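Local coordinates for protein luciferase-like monooxygenase (Streptomyces bottropensis, PDB 7BIP) that probably acts as a monooxygenase of the bacterial luciferase family, a TIM-barrel oxidoreductase, in the biosynthesis of the aromatic polyketide rishirilide, at residues Met1-Asn6 with Phe319-Gln324; Asn6-Val11 with Lys41-Tyr46; Phe37-Thr42 with Arg72-Ala77; Arg171-Thr176 with Asp227-Tyr232. One frame throughout, in Å; residues are numbered along the deposited sequence.

How the interactions relate
From the N terminus, strand 2-6 opens interaction 1, which closes only when the chain returns at 319-324 and therefore encloses the other three. Interaction 2 starts at Asn6, the residue it shares with interaction 1, and closes over helix 18-35 when the chain reaches 41-46. Interaction 3 takes up strand 39-42, shares Lys41 and Thr42 with interaction 2, and closes over helix 57-67 at 72-77. Interaction 4 follows in series, joining 171-176 to 227-232. Together they tie the first three strands of the barrel to one another and to its later strands. Lys41 NZ links all four, bonding to Ser322 OG (2.7 Å) and His229 ND1 (3.0 Å).

Interaction 1 (Met1-Asn6 with Phe319-Gln324); sequences MKFGIN and FTISLQ
Met1 folds back on itself so that its CE methyl sits over one face of the Phe319 ring, 3.9 Å from the centroid, in a CH-pi contact, while the sulfur lies obliquely beside the ring as a Met-aromatic partner. Bends at chi2 (-67°) and chi3 (-51°) turn the thioether this way, and Met1 SD also receives a weak hydrogen bond from Phe319 N. The same methyl meets Ile321 CD1 at 3.7 Å. Ile321 runs side by side with Phe3, with Ile321 CB 4.0 Å from Phe3 CD1, giving a tight apolar face that suits branched and aromatic residues. Lys2 is the looser part: its CB rests against Thr320 OG1 (3.7 Å), but the rest of its chain leads away to a partly exposed side. Between them runs a parallel register of backbone bonds, such as Ile321 N to Lys2 O at 2.8 Å. At the far end Gln324 OE1 accepts Phe8 N while its NE2 donates to Ile326 O. A leucine in place of Gln324 would probably leave both backbone groups without their mates. First strand thus meets last, closing the TIM barrel: strand 2-6 has strand 39-42 at its other edge, strand 320-324 has strand 228-236, and helix 302-316 covers Met1, Phe3 and Phe319.

Interaction 2 (Asn6-Val11 with Lys41-Tyr46); sequences NLFPTV and KTVEHY
Leu7 and Lys41 continue the parallel pairing where strand 2-6 ends: Leu7 N donates to Lys41 O at 2.9 Å. One step on, the chains part, and a side chain takes over the bonding. Thr42 OG1 donates to Leu7 O at 2.8 Å, coming from above the carbonyl plane; with OG1 anti to the backbone N (chi1 -165°), the hydroxyl is carried across to that carbonyl. Threonine fits because it supplies this short-armed donor in a buried place. The methylenes of Lys41 pass obliquely by Asn6, with Lys41 CG 3.8 Å from Asn6 CG, while the ammonium at the tip is gripped by Ser322 OG and His229 ND1. These segments leave the C-terminal ends of the first two strands, the rim where TIM barrels carry their active sites, and an ethanediol molecule lies about 4 Å from the Phe8 side chain (nearest atoms). There Val43 sets CG2 over the centre of the Phe8 ring, 4.1 Å from the centroid, and presses CG1 to 3.3 Å from Phe8 CD1. Phe8 CZ reaches His45 CD2 at 3.7 Å, the two rings oblique with planes at 45°. An alanine in place of Phe8 would probably strip the cover from the Val43 methyls and leave the His45 ring less restrained on that side. His45 ND1 is satisfied by Glu115 OE2, which also takes Tyr46 N. Of the neighbouring backbone acceptors, Val43 O is bonded to Ser54 OG.

Interaction 3 (Phe37-Thr42 with Arg72-Ala77); sequences FHHVKT and RLVTGA
Val74 meets two side chains of the neighbouring strand with its two methyls: CG2 lies 3.7 Å from His39 CB, and CG1 lies 3.7 Å from Lys41 CE. Its compact branching fits between them. Arg72 lies alongside His38, pointing the same way, with CD 3.9 Å from His38 NE2. Gly76 is the close spot at the other end, since a CB there would collide with Lys41 CD; the bare backbone lets Gly76 N donate to Thr42 O at 2.8 Å. These contacts join the two parallel strands of a beta-alpha-beta unit, with helix 57-67 as the crossover. The cis peptide between Gly76 and Ala77 matches the non-prolyl cis bond at the end of the third strand in relatives of the bacterial luciferase family, where it bulges toward the flavin-type cofactor. Around this first shell, His38 ND1 and His39 ND1 approach in plane to 3.0 Å in a hydrogen bond that either could donate, fixing the rotation of both rings. The far nitrogens are held too, His39 NE2 by Ser322 OG and His38 NE2 by Glu226. Arg72 bends at chi3 (68°), its NE forming a salt bridge with Asp104 and its NH2 bonding to Gly101 O.

Interaction 4 (Arg171-Thr176 with Asp227-Tyr232); sequences RILVAT and DIHMSY
The Arg171 guanidinium receives Asp227 OD1 at its edge, near its own plane, while the carboxylate is turned by 66° against it. NH1 and OD1 form a salt bridge; the modelled 2.4 Å between Arg171 NH1 and Asp227 OD1 is so short that the exact value is doubtful. The other flat group is the His229 ring, which Leu173 approaches obliquely, with Leu173 CD2 3.5 Å from His229 CD2. That methyl also lies 3.7 Å from Asp227 O, so one branch of Leu173 fills the angle between imidazole and backbone. Its chi2 of 100° departs from a staggered position, probably a small cost of reaching this place. Arginine suits this partly exposed position at the start of its strand, where a long chain bent at chi3 (-57°) can swing its charge over to an acid; leucine suits the buried interior. Asp227 is steadied by Thr224 N, which bonds to OD2, and the ND1 of His229 is held by Lys41 NZ. The two strands are not paired: the nearest CA atoms, Leu173 and Asp227, are 7.0 Å apart, and their side chains meet across the inside of the TIM barrel. Strand 192-195 lies between them in the sheet, its Met194 touching Leu173. Strand 171-175 pairs on its other edge with 103-107, strand 228-236 with 320-324, and helix 202-218 covers Ile228 and Met230 on the outer face.

Interaction 1 (Met1-Asn6 with Phe319-Gln324)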
loop_
_atom_site.group_PDB
_atom_site.type_symbol
_atom_site.label_atom_id
_atom_site.label_comp_id
_atom_site.label_asym_id
_atom_site.label_seq_id
_atom_site.Cartn_x
_atom_site.Cartn_y
_atom_site.Cartn_z
ATOM N N MET A 1 13.625 13.829 23.965
ATOM C CA MET A 1 12.674 12.753 23.686
ATOM C C MET A 1 11.703 13.141 22.587
ATOM O O MET A 1 11.297 14.299 22.493
ATOM C CB MET A 1 11.863 12.386 24.933
ATOM C CG MET A 1 12.677 11.992 26.137
ATOM S SD MET A 1 13.560 10.441 25.918
ATOM C CE MET A 1 12.280 9.328 25.365
ATOM N N LYS A 2 11.312 12.165 21.771
ATOM C CA LYS A 2 10.192 12.310 20.847
ATOM C C LYS A 2 9.144 11.257 21.170
ATOM O O LYS A 2 9.480 10.162 21.634
ATOM C CB LYS A 2 10.634 12.148 19.376
ATOM C CG LYS A 2 11.650 13.189 18.885
ATOM C CD LYS A 2 11.049 14.581 18.879
ATOM C CE LYS A 2 11.854 15.530 18.013
ATOM N NZ LYS A 2 11.247 16.886 18.021
ATOM N N PHE A 3 7.869 11.583 20.922
ATOM C CA PHE A 3 6.769 10.666 21.224
ATOM C C PHE A 3 5.818 10.603 20.045
ATOM O O PHE A 3 5.244 11.625 19.654
ATOM C CB PHE A 3 5.990 11.092 22.481
ATOM C CG PHE A 3 6.847 11.251 23.700
ATOM C CD1 PHE A 3 7.121 10.164 24.524
ATOM C CD2 PHE A 3 7.384 12.485 24.019
ATOM C CE1 PHE A 3 7.928 10.319 25.654
ATOM C CE2 PHE A 3 8.194 12.640 25.139
ATOM C CZ PHE A 3 8.462 11.555 25.952
ATOM N N GLY A 4 5.639 9.401 19.499
ATOM C CA GLY A 4 4.602 9.155 18.522
ATOM C C GLY A 4 3.681 8.055 18.996
ATOM O O GLY A 4 3.766 7.623 20.154
ATOM N N ILE A 5 2.782 7.593 18.136
ATOM C CA ILE A 5 1.885 6.514 18.526
ATOM C C ILE A 5 2.135 5.320 17.623
ATOM O O ILE A 5 2.506 5.460 16.453
ATOM C CB ILE A 5 0.396 6.909 18.477
ATOM C CG1 ILE A 5 -0.002 7.294 17.047
ATOM C CG2 ILE A 5 0.106 8.035 19.495
ATOM C CD1 ILE A 5 -1.520 7.273 16.803
ATOM N N ASN A 6 1.945 4.137 18.194
ATOM C CA ASN A 6 2.043 2.877 17.482
ATOM C C ASN A 6 0.653 2.265 17.445
ATOM O O ASN A 6 -0.081 2.309 18.441
ATOM C CB ASN A 6 3.036 1.940 18.177
ATOM C CG ASN A 6 3.510 0.806 17.286
ATOM O OD1 ASN A 6 2.937 0.544 16.232
ATOM N ND2 ASN A 6 4.562 0.113 17.723
ATOM N N PHE A 319 15.604 9.658 23.091
ATOM C CA PHE A 319 15.307 8.818 21.929
ATOM C C PHE A 319 13.830 8.992 21.582
ATOM O O PHE A 319 13.145 9.863 22.132
ATOM C CB PHE A 319 15.701 7.356 22.191
ATOM C CG PHE A 319 14.892 6.678 23.275
ATOM C CD1 PHE A 319 13.844 5.830 22.944
ATOM C CD2 PHE A 319 15.188 6.876 24.615
ATOM C CE1 PHE A 319 13.096 5.206 23.930
ATOM C CE2 PHE A 319 14.442 6.250 25.608
ATOM C CZ PHE A 319 13.391 5.410 25.260
ATOM N N THR A 320 13.350 8.186 20.637
ATOM C CA THR A 320 11.990 8.269 20.114
ATOM C C THR A 320 11.161 7.107 20.654
ATOM O O THR A 320 11.495 5.940 20.415
ATOM C CB THR A 320 12.013 8.257 18.588
ATOM O OG1 THR A 320 12.767 9.387 18.118
ATOM C CG2 THR A 320 10.602 8.321 18.033
ATOM N N ILE A 321 10.084 7.426 21.376
ATOM C CA ILE A 321 9.175 6.417 21.919
ATOM C C ILE A 321 7.920 6.384 21.061
ATOM O O ILE A 321 7.370 7.441 20.724
ATOM C CB ILE A 321 8.809 6.717 23.383
ATOM C CG1 ILE A 321 9.956 6.326 24.322
ATOM C CG2 ILE A 321 7.511 5.977 23.773
ATOM C CD1 ILE A 321 9.740 6.693 25.797
ATOM N N SER A 322 7.466 5.180 20.715
ATOM C CA SER A 322 6.152 4.978 20.113
ATOM C C SER A 322 5.216 4.448 21.187
ATOM O O SER A 322 5.486 3.400 21.788
ATOM C CB SER A 322 6.196 4.005 18.930
ATOM O OG SER A 322 7.127 4.419 17.952
ATOM N N LEU A 323 4.121 5.167 21.421
ATOM C CA LEU A 323 3.141 4.791 22.437
ATOM C C LEU A 323 2.096 3.883 21.797
ATOM O O LEU A 323 1.327 4.322 20.942
ATOM C CB LEU A 323 2.498 6.043 23.028
ATOM C CG LEU A 323 3.482 7.101 23.534
ATOM C CD1 LEU A 323 2.773 8.441 23.646
ATOM C CD2 LEU A 323 4.088 6.680 24.883
ATOM N N GLN A 324 2.080 2.618 22.198
ATOM C CA GLN A 324 1.141 1.655 21.632
ATOM C C GLN A 324 -0.208 1.802 22.340
ATOM O O GLN A 324 -0.347 1.400 23.502
ATOM C CB GLN A 324 1.708 0.245 21.772
ATOM C CG GLN A 324 0.706 -0.833 21.439
ATOM C CD GLN A 324 0.130 -0.626 20.067
ATOM O OE1 GLN A 324 0.859 -0.337 19.121
ATOM N NE2 GLN A 324 -1.180 -0.750 19.947
#

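Interaction 2 (Asn6-Val11 with Lys41-Tyr46)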
loop_
_atom_site.group_PDB
_atom_site.type_symbol
_atom_site.label_atom_id
_atom_site.label_comp_id
_atom_site.label_asym_id
_atom_site.label_seq_id
_atom_site.Cartn_x
_atom_site.Cartn_y
_atom_site.Cartn_z
ATOM N N ASN A 6 1.945 4.137 18.194
ATOM C CA ASN A 6 2.043 2.877 17.482
ATOM C C ASN A 6 0.653 2.265 17.445
ATOM O O ASN A 6 -0.081 2.309 18.441
ATOM C CB ASN A 6 3.036 1.940 18.177
ATOM C CG ASN A 6 3.510 0.806 17.286
ATOM O OD1 ASN A 6 2.937 0.544 16.232
ATOM N ND2 ASN A 6 4.562 0.113 17.723
ATOM N N LEU A 7 0.280 1.735 16.290
ATOM C CA LEU A 7 -1.053 1.175 16.068
ATOM C C LEU A 7 -0.886 -0.303 15.714
ATOM O O LEU A 7 -1.052 -0.724 14.571
ATOM C CB LEU A 7 -1.809 1.956 14.974
ATOM C CG LEU A 7 -2.151 3.392 15.383
ATOM C CD1 LEU A 7 -2.689 4.222 14.207
ATOM C CD2 LEU A 7 -3.129 3.422 16.585
ATOM N N PHE A 8 -0.533 -1.085 16.723
ATOM C CA PHE A 8 -0.301 -2.514 16.575
ATOM C C PHE A 8 -1.618 -3.215 16.864
ATOM O O PHE A 8 -2.071 -3.206 18.014
ATOM C CB PHE A 8 0.774 -2.953 17.564
ATOM C CG PHE A 8 1.301 -4.355 17.367
ATOM C CD1 PHE A 8 2.669 -4.580 17.322
ATOM C CD2 PHE A 8 0.454 -5.447 17.294
ATOM C CE1 PHE A 8 3.178 -5.859 17.163
ATOM C CE2 PHE A 8 0.962 -6.729 17.140
ATOM C CZ PHE A 8 2.324 -6.927 17.076
ATOM N N PRO A 9 -2.263 -3.853 15.879
ATOM C CA PRO A 9 -3.544 -4.525 16.156
ATOM C C PRO A 9 -3.336 -5.873 16.841
ATOM O O PRO A 9 -2.557 -6.709 16.383
ATOM C CB PRO A 9 -4.160 -4.698 14.764
ATOM C CG PRO A 9 -2.991 -4.781 13.855
ATOM C CD PRO A 9 -1.899 -3.912 14.455
ATOM N N THR A 10 -4.036 -6.076 17.955
ATOM C CA THR A 10 -4.105 -7.370 18.632
ATOM C C THR A 10 -5.592 -7.636 18.805
ATOM O O THR A 10 -6.165 -7.392 19.870
ATOM C CB THR A 10 -3.347 -7.371 19.965
ATOM O OG1 THR A 10 -3.725 -6.223 20.736
ATOM C CG2 THR A 10 -1.874 -7.311 19.715
ATOM N N VAL A 11 -6.222 -8.109 17.733
ATOM C CA VAL A 11 -7.674 -8.149 17.654
ATOM C C VAL A 11 -8.055 -9.098 16.532
ATOM O O VAL A 11 -7.341 -9.220 15.532
ATOM C CB VAL A 11 -8.255 -6.730 17.426
ATOM C CG1 VAL A 11 -7.733 -6.146 16.110
ATOM C CG2 VAL A 11 -9.769 -6.766 17.457
ATOM N N LYS A 41 3.104 4.977 13.788
ATOM C CA LYS A 41 3.814 3.752 13.440
ATOM C C LYS A 41 2.809 2.609 13.324
ATOM O O LYS A 41 1.778 2.615 13.993
ATOM C CB LYS A 41 4.875 3.431 14.521
ATOM C CG LYS A 41 5.628 2.110 14.353
ATOM C CD LYS A 41 6.708 1.980 15.434
ATOM C CE LYS A 41 7.883 2.916 15.178
ATOM N NZ LYS A 41 8.762 2.964 16.406
ATOM N N THR A 42 3.083 1.639 12.454
ATOM C CA THR A 42 2.350 0.382 12.516
ATOM C C THR A 42 3.268 -0.743 12.059
ATOM O O THR A 42 4.430 -0.520 11.708
ATOM C CB THR A 42 1.043 0.440 11.707
ATOM O OG1 THR A 42 0.213 -0.666 12.094
ATOM C CG2 THR A 42 1.315 0.360 10.208
ATOM N N VAL A 43 2.720 -1.961 12.037
ATOM C CA VAL A 43 3.514 -3.183 12.016
ATOM C C VAL A 43 3.166 -4.024 10.786
ATOM O O VAL A 43 2.248 -3.715 10.030
ATOM C CB VAL A 43 3.299 -4.007 13.296
ATOM C CG1 VAL A 43 3.417 -3.103 14.507
ATOM C CG2 VAL A 43 1.926 -4.669 13.252
ATOM N N GLU A 44 3.927 -5.106 10.596
ATOM C CA GLU A 44 3.644 -6.109 9.566
ATOM C C GLU A 44 3.555 -7.478 10.229
ATOM O O GLU A 44 4.532 -7.939 10.829
ATOM C CB GLU A 44 4.727 -6.138 8.480
ATOM C CG GLU A 44 4.435 -7.154 7.365
ATOM C CD GLU A 44 5.477 -7.150 6.263
ATOM O OE1 GLU A 44 6.325 -6.232 6.249
ATOM O OE2 GLU A 44 5.456 -8.072 5.411
ATOM N N HIS A 45 2.395 -8.129 10.106
ATOM C CA HIS A 45 2.208 -9.489 10.614
ATOM C C HIS A 45 1.113 -10.182 9.814
ATOM O O HIS A 45 0.251 -9.531 9.221
ATOM C CB HIS A 45 1.830 -9.507 12.093
ATOM C CG HIS A 45 3.005 -9.520 13.009
ATOM N ND1 HIS A 45 3.978 -10.494 12.955
ATOM C CD2 HIS A 45 3.383 -8.662 13.984
ATOM C CE1 HIS A 45 4.897 -10.247 13.870
ATOM N NE2 HIS A 45 4.565 -9.136 14.503
ATOM N N TYR A 46 1.134 -11.523 9.832
ATOM C CA TYR A 46 0.205 -12.322 9.037
ATOM C C TYR A 46 -0.525 -13.360 9.882
ATOM O O TYR A 46 0.072 -13.989 10.763
ATOM C CB TYR A 46 0.932 -13.044 7.891
ATOM C CG TYR A 46 1.684 -12.111 6.983
ATOM C CD1 TYR A 46 1.118 -11.652 5.798
ATOM C CD2 TYR A 46 2.961 -11.675 7.316
ATOM C CE1 TYR A 46 1.820 -10.780 4.960
ATOM C CE2 TYR A 46 3.667 -10.817 6.495
ATOM C CZ TYR A 46 3.091 -10.371 5.321
ATOM O OH TYR A 46 3.807 -9.514 4.512
#

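Interaction 3 (Phe37-Thr42 with Arg72-Ala77)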
loop_
_atom_site.group_PDB
_atom_site.type_symbol
_atom_site.label_atom_id
_atom_site.label_comp_id
_atom_site.label_asym_id
_atom_site.label_seq_id
_atom_site.Cartn_x
_atom_site.Cartn_y
_atom_site.Cartn_z
ATOM N N PHE A 37 1.837 15.040 18.097
ATOM C CA PHE A 37 2.713 13.888 18.235
ATOM C C PHE A 37 3.710 13.824 17.080
ATOM O O PHE A 37 3.519 14.426 16.016
ATOM C CB PHE A 37 1.886 12.603 18.309
ATOM C CG PHE A 37 1.199 12.411 19.637
ATOM C CD1 PHE A 37 1.844 11.745 20.667
ATOM C CD2 PHE A 37 -0.077 12.923 19.865
ATOM C CE1 PHE A 37 1.235 11.569 21.900
ATOM C CE2 PHE A 37 -0.702 12.743 21.113
ATOM C CZ PHE A 37 -0.035 12.066 22.124
ATOM N N HIS A 38 4.799 13.088 17.309
ATOM C CA HIS A 38 5.917 13.077 16.365
ATOM C C HIS A 38 5.648 12.177 15.158
ATOM O O HIS A 38 6.033 12.519 14.033
ATOM C CB HIS A 38 7.189 12.634 17.100
ATOM C CG HIS A 38 8.372 12.424 16.206
ATOM N ND1 HIS A 38 8.823 11.171 15.851
ATOM C CD2 HIS A 38 9.199 13.309 15.600
ATOM C CE1 HIS A 38 9.879 11.292 15.066
ATOM N NE2 HIS A 38 10.125 12.579 14.896
ATOM N N HIS A 39 4.999 11.033 15.358
ATOM C CA HIS A 39 4.860 10.060 14.277
ATOM C C HIS A 39 3.662 9.153 14.531
ATOM O O HIS A 39 3.088 9.133 15.623
ATOM C CB HIS A 39 6.133 9.217 14.126
ATOM C CG HIS A 39 6.403 8.326 15.298
ATOM N ND1 HIS A 39 7.336 8.636 16.261
ATOM C CD2 HIS A 39 5.870 7.132 15.658
ATOM C CE1 HIS A 39 7.365 7.675 17.169
ATOM N NE2 HIS A 39 6.485 6.751 16.826
ATOM N N VAL A 40 3.302 8.402 13.488
ATOM C CA VAL A 40 2.365 7.283 13.542
ATOM C C VAL A 40 3.100 6.055 13.010
ATOM O O VAL A 40 3.665 6.094 11.908
ATOM C CB VAL A 40 1.096 7.551 12.703
ATOM C CG1 VAL A 40 0.203 6.316 12.676
ATOM C CG2 VAL A 40 0.321 8.759 13.261
ATOM N N LYS A 41 3.104 4.977 13.788
ATOM C CA LYS A 41 3.814 3.752 13.440
ATOM C C LYS A 41 2.809 2.609 13.324
ATOM O O LYS A 41 1.778 2.615 13.993
ATOM C CB LYS A 41 4.875 3.431 14.521
ATOM C CG LYS A 41 5.628 2.110 14.353
ATOM C CD LYS A 41 6.708 1.980 15.434
ATOM C CE LYS A 41 7.883 2.916 15.178
ATOM N NZ LYS A 41 8.762 2.964 16.406
ATOM N N THR A 42 3.083 1.639 12.454
ATOM C CA THR A 42 2.350 0.382 12.516
ATOM C C THR A 42 3.268 -0.743 12.059
ATOM O O THR A 42 4.430 -0.520 11.708
ATOM C CB THR A 42 1.043 0.440 11.707
ATOM O OG1 THR A 42 0.213 -0.666 12.094
ATOM C CG2 THR A 42 1.315 0.360 10.208
ATOM N N ARG A 72 5.025 12.279 11.257
ATOM C CA ARG A 72 5.786 11.360 10.419
ATOM C C ARG A 72 5.107 9.988 10.374
ATOM O O ARG A 72 4.264 9.657 11.210
ATOM C CB ARG A 72 7.227 11.243 10.922
ATOM C CG ARG A 72 7.979 12.593 10.883
ATOM C CD ARG A 72 9.496 12.424 11.021
ATOM N NE ARG A 72 10.104 11.767 9.857
ATOM C CZ ARG A 72 10.356 12.362 8.691
ATOM N NH1 ARG A 72 10.054 13.639 8.505
ATOM N NH2 ARG A 72 10.906 11.661 7.703
ATOM N N LEU A 73 5.461 9.200 9.357
ATOM C CA LEU A 73 4.930 7.851 9.176
ATOM C C LEU A 73 6.085 6.867 9.286
ATOM O O LEU A 73 7.094 7.025 8.599
ATOM C CB LEU A 73 4.243 7.701 7.804
ATOM C CG LEU A 73 2.995 8.524 7.479
ATOM C CD1 LEU A 73 1.990 8.560 8.643
ATOM C CD2 LEU A 73 3.379 9.930 7.079
ATOM N N VAL A 74 5.951 5.851 10.141
ATOM C CA VAL A 74 7.072 4.954 10.419
ATOM C C VAL A 74 6.637 3.499 10.306
ATOM O O VAL A 74 5.656 3.089 10.935
ATOM C CB VAL A 74 7.676 5.211 11.812
ATOM C CG1 VAL A 74 8.973 4.398 11.985
ATOM C CG2 VAL A 74 7.924 6.700 12.029
ATOM N N THR A 75 7.386 2.706 9.538
ATOM C CA THR A 75 7.167 1.263 9.561
ATOM C C THR A 75 7.897 0.660 10.759
ATOM O O THR A 75 9.085 0.919 10.973
ATOM C CB THR A 75 7.623 0.592 8.258
ATOM O OG1 THR A 75 9.006 0.865 7.985
ATOM C CG2 THR A 75 6.784 1.082 7.085
ATOM N N GLY A 76 7.168 -0.104 11.568
ATOM C CA GLY A 76 7.754 -0.787 12.703
ATOM C C GLY A 76 7.243 -2.215 12.811
ATOM O O GLY A 76 6.481 -2.528 13.731
ATOM N N ALA A 77 7.646 -3.103 11.902
ATOM C CA ALA A 77 8.670 -2.859 10.884
ATOM C C ALA A 77 8.337 -3.672 9.638
ATOM O O ALA A 77 7.665 -4.704 9.752
ATOM C CB ALA A 77 10.044 -3.245 11.413
#

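Interaction 4 (Arg171-Thr176 with Asp227-Tyr232)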
loop_
_atom_site.group_PDB
_atom_site.type_symbol
_atom_site.label_atom_id
_atom_site.label_comp_id
_atom_site.label_asym_id
_atom_site.label_seq_id
_atom_site.Cartn_x
_atom_site.Cartn_y
_atom_site.Cartn_z
ATOM N N ARG A 171 15.105 7.709 6.262
ATOM C CA ARG A 171 15.904 7.116 7.329
ATOM C C ARG A 171 15.655 5.615 7.388
ATOM O O ARG A 171 14.516 5.162 7.278
ATOM C CB ARG A 171 15.540 7.752 8.673
ATOM C CG ARG A 171 16.507 7.405 9.813
ATOM C CD ARG A 171 15.994 7.931 11.155
ATOM N NE ARG A 171 15.774 9.372 11.131
ATOM C CZ ARG A 171 16.710 10.276 11.393
ATOM N NH1 ARG A 171 17.941 9.882 11.697
ATOM N NH2 ARG A 171 16.416 11.572 11.348
ATOM N N ILE A 172 16.729 4.843 7.558
ATOM C CA ILE A 172 16.641 3.392 7.698
ATOM C C ILE A 172 16.926 3.039 9.153
ATOM O O ILE A 172 17.958 3.437 9.702
ATOM C CB ILE A 172 17.630 2.672 6.759
ATOM C CG1 ILE A 172 17.238 2.867 5.290
ATOM C CG2 ILE A 172 17.694 1.167 7.073
ATOM C CD1 ILE A 172 18.287 2.302 4.313
ATOM N N LEU A 173 16.011 2.300 9.779
ATOM C CA LEU A 173 16.229 1.779 11.121
ATOM C C LEU A 173 16.130 0.262 11.092
ATOM O O LEU A 173 15.306 -0.299 10.364
ATOM C CB LEU A 173 15.215 2.351 12.121
ATOM C CG LEU A 173 15.187 3.876 12.126
ATOM C CD1 LEU A 173 14.001 4.349 11.305
ATOM C CD2 LEU A 173 15.131 4.410 13.553
ATOM N N VAL A 174 16.964 -0.402 11.884
ATOM C CA VAL A 174 17.007 -1.859 11.933
ATOM C C VAL A 174 16.528 -2.297 13.306
ATOM O O VAL A 174 17.082 -1.876 14.330
ATOM C CB VAL A 174 18.417 -2.391 11.634
ATOM C CG1 VAL A 174 18.489 -3.878 11.927
ATOM C CG2 VAL A 174 18.763 -2.106 10.177
ATOM N N ALA A 175 15.496 -3.132 13.331
ATOM C CA ALA A 175 14.930 -3.578 14.594
ATOM C C ALA A 175 15.779 -4.699 15.164
ATOM O O ALA A 175 16.133 -5.645 14.454
ATOM C CB ALA A 175 13.489 -4.048 14.411
ATOM N N THR A 176 16.126 -4.589 16.441
ATOM C CA THR A 176 16.792 -5.693 17.113
ATOM C C THR A 176 16.185 -5.872 18.497
ATOM O O THR A 176 16.185 -4.946 19.317
ATOM C CB THR A 176 18.317 -5.494 17.168
ATOM O OG1 THR A 176 18.931 -6.650 17.756
ATOM C CG2 THR A 176 18.724 -4.232 17.926
ATOM N N ASP A 227 17.174 8.436 15.645
ATOM C CA ASP A 227 17.807 7.216 15.162
ATOM C C ASP A 227 17.600 6.032 16.094
ATOM O O ASP A 227 18.059 4.932 15.783
ATOM C CB ASP A 227 19.308 7.443 14.963
ATOM C CG ASP A 227 19.602 8.315 13.769
ATOM O OD1 ASP A 227 19.071 8.014 12.677
ATOM O OD2 ASP A 227 20.353 9.302 13.919
ATOM N N ILE A 228 16.929 6.230 17.228
ATOM C CA ILE A 228 16.749 5.186 18.228
ATOM C C ILE A 228 15.272 5.157 18.595
ATOM O O ILE A 228 14.750 6.139 19.143
ATOM C CB ILE A 228 17.612 5.430 19.475
ATOM C CG1 ILE A 228 19.105 5.408 19.121
ATOM C CG2 ILE A 228 17.315 4.400 20.552
ATOM C CD1 ILE A 228 19.978 5.928 20.246
ATOM N N HIS A 229 14.602 4.046 18.283
ATOM C CA HIS A 229 13.167 3.886 18.502
ATOM C C HIS A 229 12.904 2.755 19.485
ATOM O O HIS A 229 13.565 1.720 19.440
ATOM C CB HIS A 229 12.431 3.553 17.193
ATOM C CG HIS A 229 12.155 4.737 16.320
ATOM N ND1 HIS A 229 10.931 4.948 15.719
ATOM C CD2 HIS A 229 12.954 5.753 15.914
ATOM C CE1 HIS A 229 10.984 6.055 14.996
ATOM N NE2 HIS A 229 12.202 6.558 15.094
ATOM N N MET A 230 11.921 2.944 20.366
ATOM C CA MET A 230 11.417 1.862 21.206
ATOM C C MET A 230 9.916 2.047 21.353
ATOM O O MET A 230 9.444 3.180 21.444
ATOM C CB MET A 230 12.059 1.846 22.601
ATOM C CG MET A 230 13.585 1.856 22.598
ATOM S SD MET A 230 14.220 1.718 24.274
ATOM C CE MET A 230 15.785 2.578 24.116
ATOM N N SER A 231 9.171 0.945 21.388
ATOM C CA SER A 231 7.722 0.992 21.572
ATOM C C SER A 231 7.357 0.568 22.986
ATOM O O SER A 231 7.967 -0.348 23.544
ATOM C CB SER A 231 6.987 0.107 20.562
ATOM O OG SER A 231 7.023 0.684 19.265
ATOM N N TYR A 232 6.360 1.244 23.562
ATOM C CA TYR A 232 5.843 0.912 24.886
ATOM C C TYR A 232 4.326 0.890 24.832
ATOM O O TYR A 232 3.722 1.827 24.311
ATOM C CB TYR A 232 6.257 1.944 25.935
ATOM C CG TYR A 232 7.708 1.952 26.355
ATOM C CD1 TYR A 232 8.149 1.186 27.428
ATOM C CD2 TYR A 232 8.623 2.776 25.712
ATOM C CE1 TYR A 232 9.477 1.219 27.834
ATOM C CE2 TYR A 232 9.947 2.811 26.104
ATOM C CZ TYR A 232 10.363 2.039 27.166
ATOM O OH TYR A 232 11.675 2.078 27.543
#